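Local coordinates for protein ethanolamine kinase Pv091845 (PDB 2QG7) that probably phosphorylates ethanolamine in the first step of phosphatidylethanolamine synthesis, as a malaria-parasite member of the choline/ethanolamine kinase family, at residues I415-L426 with F438-S449. Sequence-based numbering, arbitrary orientation.
Sequences ICSHINWGLWSL and FINYGMTRLTAS
Two donors grip the carbonyl oxygen of Phe-438: the helical N-H of Gly-442 and, from across the contact, the hydroxyl of Ser-425, whose OG lies 2.7 Å from Phe-438 O. The hydroxyl arrives on a lone pair in the carbonyl plane, with a C=O...OG angle of 116°. This bond joins a nearly antiparallel helix pair, 415-426 on 438-448, in the helical C-terminal lobe of the protein-kinase-like fold of the choline/ethanolamine kinases. The segment axes approach to 7.5 Å, a closeness consistent with two facing glycines: Gly-422 CA lies 4.1 Å from Gly-442 CA and 3.4 Å from Gly-442 O. Beside the glycine pair, Leu-426 is a knob among Ile-439, Gly-442, Met-443 and Leu-446, its CD1 meeting Leu-446 CD1 at 3.7 Å. The edge of Phe-438 turns toward the face of Trp-424 in an offset edge-to-face pair, planes 71° apart.

Further along, Arg-445 is the reciprocal knob, set among Ser-417, His-418, Trp-421 and Gly-422. Bends at chi2 and chi3 fold its chain back so that NE donates to His-418 ND1 at 3.2 Å. This bond lies in both the ring and guanidinium planes, although those planes stand almost perpendicular. NH1 adds a weak bond to Ser-417 OG, a hydroxyl also bonded to Asn-366 of helix 360-369, while NH2 donates to Tyr-441 OH and Trp-421 CB packs over one guanidinium face. Glu-370 adds a long, weak ion pair to NH2. Trp-378 and Phe-454 also meet the His-418 ring edge-to-face. Over one face of that imidazole, Ala-448 CB makes a CH-pi contact, 3.5 Å from the ring centroid and 7° off its normal.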
loop_
_atom_site.group_PDB
_atom_site.type_symbol
_atom_site.label_atom_id
_atom_site.label_comp_id
_atom_site.label_asym_id
_atom_site.label_seq_id
_atom_site.Cartn_x
_atom_site.Cartn_y
_atom_site.Cartn_z
ATOM N N ILE D 415 7.991 16.167 -0.636
ATOM C CA ILE D 415 8.869 15.109 -1.139
ATOM C C ILE D 415 10.021 14.781 -0.211
ATOM O O ILE D 415 10.450 13.633 -0.114
ATOM C CB ILE D 415 9.465 15.448 -2.531
ATOM C CG1 ILE D 415 8.336 15.577 -3.582
ATOM C CG2 ILE D 415 10.423 14.319 -2.982
ATOM C CD1 ILE D 415 8.811 16.466 -4.727
ATOM N N CYS D 416 10.540 15.800 0.428
ATOM C CA CYS D 416 11.613 15.650 1.417
ATOM C C CYS D 416 11.166 14.770 2.643
ATOM O O CYS D 416 11.885 13.912 3.147
ATOM C CB CYS D 416 12.022 17.063 1.870
ATOM S SG CYS D 416 13.375 17.033 2.995
ATOM N N SER D 417 9.962 15.036 3.111
ATOM C CA SER D 417 9.312 14.262 4.137
ATOM C C SER D 417 9.047 12.790 3.698
ATOM O O SER D 417 9.223 11.875 4.489
ATOM C CB SER D 417 7.987 14.962 4.451
ATOM O OG SER D 417 7.192 14.169 5.281
ATOM N N HIS D 418 8.644 12.575 2.438
ATOM C CA HIS D 418 8.554 11.216 1.870
ATOM C C HIS D 418 9.869 10.428 1.873
ATOM O O HIS D 418 9.895 9.260 2.228
ATOM C CB HIS D 418 7.996 11.264 0.443
ATOM C CG HIS D 418 6.584 11.716 0.371
ATOM N ND1 HIS D 418 5.602 11.214 1.203
ATOM C CD2 HIS D 418 5.977 12.619 -0.435
ATOM C CE1 HIS D 418 4.439 11.774 0.901
ATOM N NE2 HIS D 418 4.640 12.631 -0.092
ATOM N N ILE D 419 10.947 11.059 1.437
ATOM C CA ILE D 419 12.227 10.411 1.402
ATOM C C ILE D 419 12.739 10.090 2.791
ATOM O O ILE D 419 13.226 8.985 3.049
ATOM C CB ILE D 419 13.248 11.245 0.581
ATOM C CG1 ILE D 419 12.767 11.319 -0.879
ATOM C CG2 ILE D 419 14.642 10.643 0.692
ATOM C CD1 ILE D 419 13.514 12.331 -1.805
ATOM N N ASN D 420 12.629 11.054 3.693
ATOM C CA ASN D 420 13.025 10.867 5.084
ATOM C C ASN D 420 12.343 9.657 5.728
ATOM O O ASN D 420 13.005 8.815 6.333
ATOM C CB ASN D 420 12.744 12.153 5.908
ATOM C CG ASN D 420 13.253 12.052 7.340
ATOM O OD1 ASN D 420 14.452 12.122 7.595
ATOM N ND2 ASN D 420 12.340 11.849 8.276
ATOM N N TRP D 421 11.027 9.586 5.642
ATOM C CA TRP D 421 10.311 8.521 6.304
ATOM C C TRP D 421 10.302 7.209 5.536
ATOM O O TRP D 421 10.105 6.166 6.144
ATOM C CB TRP D 421 8.894 8.949 6.685
ATOM C CG TRP D 421 8.927 9.929 7.842
ATOM C CD1 TRP D 421 8.680 11.266 7.781
ATOM C CD2 TRP D 421 9.309 9.656 9.203
ATOM N NE1 TRP D 421 8.843 11.826 9.019
ATOM C CE2 TRP D 421 9.240 10.873 9.906
ATOM C CE3 TRP D 421 9.699 8.495 9.897
ATOM C CZ2 TRP D 421 9.531 10.975 11.270
ATOM C CZ3 TRP D 421 9.995 8.596 11.265
ATOM C CH2 TRP D 421 9.918 9.824 11.935
ATOM N N GLY D 422 10.502 7.276 4.204
ATOM C CA GLY D 422 10.815 6.097 3.413
ATOM C C GLY D 422 12.069 5.363 3.857
ATOM O O GLY D 422 12.053 4.158 3.950
ATOM N N LEU D 423 13.164 6.092 4.089
ATOM C CA LEU D 423 14.438 5.490 4.393
ATOM C C LEU D 423 14.478 5.070 5.835
ATOM O O LEU D 423 15.077 4.053 6.158
ATOM C CB LEU D 423 15.576 6.457 4.125
ATOM C CG LEU D 423 15.836 7.028 2.737
ATOM C CD1 LEU D 423 16.929 8.096 2.812
ATOM C CD2 LEU D 423 16.120 5.931 1.685
ATOM N N TRP D 424 13.857 5.850 6.713
ATOM C CA TRP D 424 13.719 5.465 8.105
ATOM C C TRP D 424 12.989 4.133 8.235
ATOM O O TRP D 424 13.421 3.234 8.951
ATOM C CB TRP D 424 12.935 6.554 8.869
ATOM C CG TRP D 424 12.656 6.216 10.285
ATOM C CD1 TRP D 424 13.494 6.403 11.354
ATOM C CD2 TRP D 424 11.465 5.599 10.801
ATOM N NE1 TRP D 424 12.876 5.971 12.514
ATOM C CE2 TRP D 424 11.643 5.452 12.202
ATOM C CE3 TRP D 424 10.267 5.146 10.216
ATOM C CZ2 TRP D 424 10.674 4.866 13.024
ATOM C CZ3 TRP D 424 9.322 4.569 11.007
ATOM C CH2 TRP D 424 9.513 4.461 12.434
ATOM N N SER D 425 11.853 4.034 7.564
ATOM C CA SER D 425 11.030 2.826 7.629
ATOM C C SER D 425 11.707 1.577 7.057
ATOM O O SER D 425 11.596 0.494 7.600
ATOM C CB SER D 425 9.700 3.056 6.952
ATOM O OG SER D 425 8.812 2.041 7.391
ATOM N N LEU D 426 12.430 1.749 5.970
ATOM C CA LEU D 426 13.198 0.654 5.414
ATOM C C LEU D 426 14.291 0.180 6.384
ATOM O O LEU D 426 14.507 -1.041 6.519
ATOM C CB LEU D 426 13.794 1.033 4.052
ATOM C CG LEU D 426 12.825 1.057 2.873
ATOM C CD1 LEU D 426 13.542 1.529 1.585
ATOM C CD2 LEU D 426 12.127 -0.312 2.626
ATOM N N PHE D 438 6.940 -2.101 8.183
ATOM C CA PHE D 438 7.985 -1.176 7.798
ATOM C C PHE D 438 8.386 -1.148 6.320
ATOM O O PHE D 438 8.584 -0.065 5.767
ATOM C CB PHE D 438 9.222 -1.417 8.650
ATOM C CG PHE D 438 9.063 -1.002 10.090
ATOM C CD1 PHE D 438 9.053 -1.952 11.113
ATOM C CD2 PHE D 438 8.941 0.348 10.441
ATOM C CE1 PHE D 438 8.913 -1.569 12.478
ATOM C CE2 PHE D 438 8.794 0.745 11.789
ATOM C CZ PHE D 438 8.779 -0.226 12.814
ATOM N N ILE D 439 8.545 -2.312 5.688
ATOM C CA ILE D 439 9.003 -2.392 4.286
ATOM C C ILE D 439 8.000 -1.778 3.307
ATOM O O ILE D 439 8.376 -0.998 2.442
ATOM C CB ILE D 439 9.260 -3.860 3.854
ATOM C CG1 ILE D 439 10.252 -4.550 4.813
ATOM C CG2 ILE D 439 9.646 -3.943 2.357
ATOM C CD1 ILE D 439 11.626 -3.901 4.922
ATOM N N ASN D 440 6.739 -2.176 3.436
ATOM C CA ASN D 440 5.691 -1.710 2.603
ATOM C C ASN D 440 5.401 -0.226 2.851
ATOM O O ASN D 440 5.108 0.526 1.898
ATOM C CB ASN D 440 4.414 -2.534 2.864
ATOM C CG ASN D 440 4.333 -3.796 1.989
ATOM O OD1 ASN D 440 4.199 -4.919 2.492
ATOM N ND2 ASN D 440 4.421 -3.604 0.679
ATOM N N TYR D 441 5.446 0.175 4.128
ATOM C CA TYR D 441 5.226 1.562 4.467
ATOM C C TYR D 441 6.361 2.397 3.919
ATOM O O TYR D 441 6.095 3.463 3.398
ATOM C CB TYR D 441 5.075 1.790 5.985
ATOM C CG TYR D 441 4.903 3.245 6.350
ATOM C CD1 TYR D 441 3.679 3.886 6.165
ATOM C CD2 TYR D 441 5.971 3.990 6.873
ATOM C CE1 TYR D 441 3.518 5.210 6.495
ATOM C CE2 TYR D 441 5.809 5.329 7.196
ATOM C CZ TYR D 441 4.579 5.927 7.022
ATOM O OH TYR D 441 4.403 7.275 7.346
ATOM N N GLY D 442 7.590 1.900 4.035
ATOM C CA GLY D 442 8.801 2.548 3.489
ATOM C C GLY D 442 8.769 2.757 1.990
ATOM O O GLY D 442 9.145 3.824 1.476
ATOM N N MET D 443 8.289 1.739 1.278
ATOM C CA MET D 443 8.215 1.716 -0.181
ATOM C C MET D 443 7.107 2.589 -0.682
ATOM O O MET D 443 7.249 3.194 -1.712
ATOM C CB MET D 443 8.017 0.271 -0.708
ATOM C CG MET D 443 9.220 -0.626 -0.513
ATOM S SD MET D 443 10.712 0.058 -1.320
ATOM C CE MET D 443 10.259 -0.019 -3.067
ATOM N N THR D 444 5.994 2.625 0.038
ATOM C CA THR D 444 4.900 3.523 -0.252
ATOM C C THR D 444 5.297 5.006 -0.115
ATOM O O THR D 444 4.909 5.809 -0.980
ATOM C CB THR D 444 3.669 3.241 0.650
ATOM O OG1 THR D 444 3.349 1.843 0.602
ATOM C CG2 THR D 444 2.457 4.055 0.205
ATOM N N ARG D 445 6.056 5.355 0.942
ATOM C CA ARG D 445 6.587 6.724 1.100
ATOM C C ARG D 445 7.551 7.083 -0.029
ATOM O O ARG D 445 7.458 8.165 -0.562
ATOM C CB ARG D 445 7.282 6.978 2.459
ATOM C CG ARG D 445 6.439 6.816 3.684
ATOM C CD ARG D 445 5.154 7.617 3.639
ATOM N NE ARG D 445 5.418 9.065 3.523
ATOM C CZ ARG D 445 5.609 9.890 4.556
ATOM N NH1 ARG D 445 5.823 11.159 4.309
ATOM N NH2 ARG D 445 5.575 9.464 5.831
ATOM N N LEU D 446 8.484 6.186 -0.354
ATOM C CA LEU D 446 9.421 6.385 -1.453
ATOM C C LEU D 446 8.746 6.500 -2.799
ATOM O O LEU D 446 9.235 7.241 -3.633
ATOM C CB LEU D 446 10.454 5.274 -1.523
ATOM C CG LEU D 446 11.582 5.334 -0.475
ATOM C CD1 LEU D 446 12.628 4.230 -0.729
ATOM C CD2 LEU D 446 12.287 6.723 -0.378
ATOM N N THR D 447 7.642 5.765 -3.011
ATOM C CA THR D 447 6.814 5.853 -4.211
ATOM C C THR D 447 6.189 7.258 -4.287
ATOM O O THR D 447 6.142 7.864 -5.363
ATOM C CB THR D 447 5.688 4.744 -4.225
ATOM O OG1 THR D 447 6.275 3.437 -4.188
ATOM C CG2 THR D 447 4.832 4.804 -5.451
ATOM N N ALA D 448 5.664 7.734 -3.145
ATOM C CA ALA D 448 5.085 9.076 -3.021
ATOM C C ALA D 448 6.057 10.192 -3.390
ATOM O O ALA D 448 5.615 11.215 -3.878
ATOM C CB ALA D 448 4.525 9.296 -1.642
ATOM N N SER D 449 7.352 9.996 -3.165
ATOM C CA SER D 449 8.344 10.963 -3.535
ATOM C C SER D 449 8.531 11.081 -5.047
ATOM O O SER D 449 8.988 12.114 -5.535
ATOM C CB SER D 449 9.672 10.647 -2.888
ATOM O OG SER D 449 10.258 9.505 -3.478
#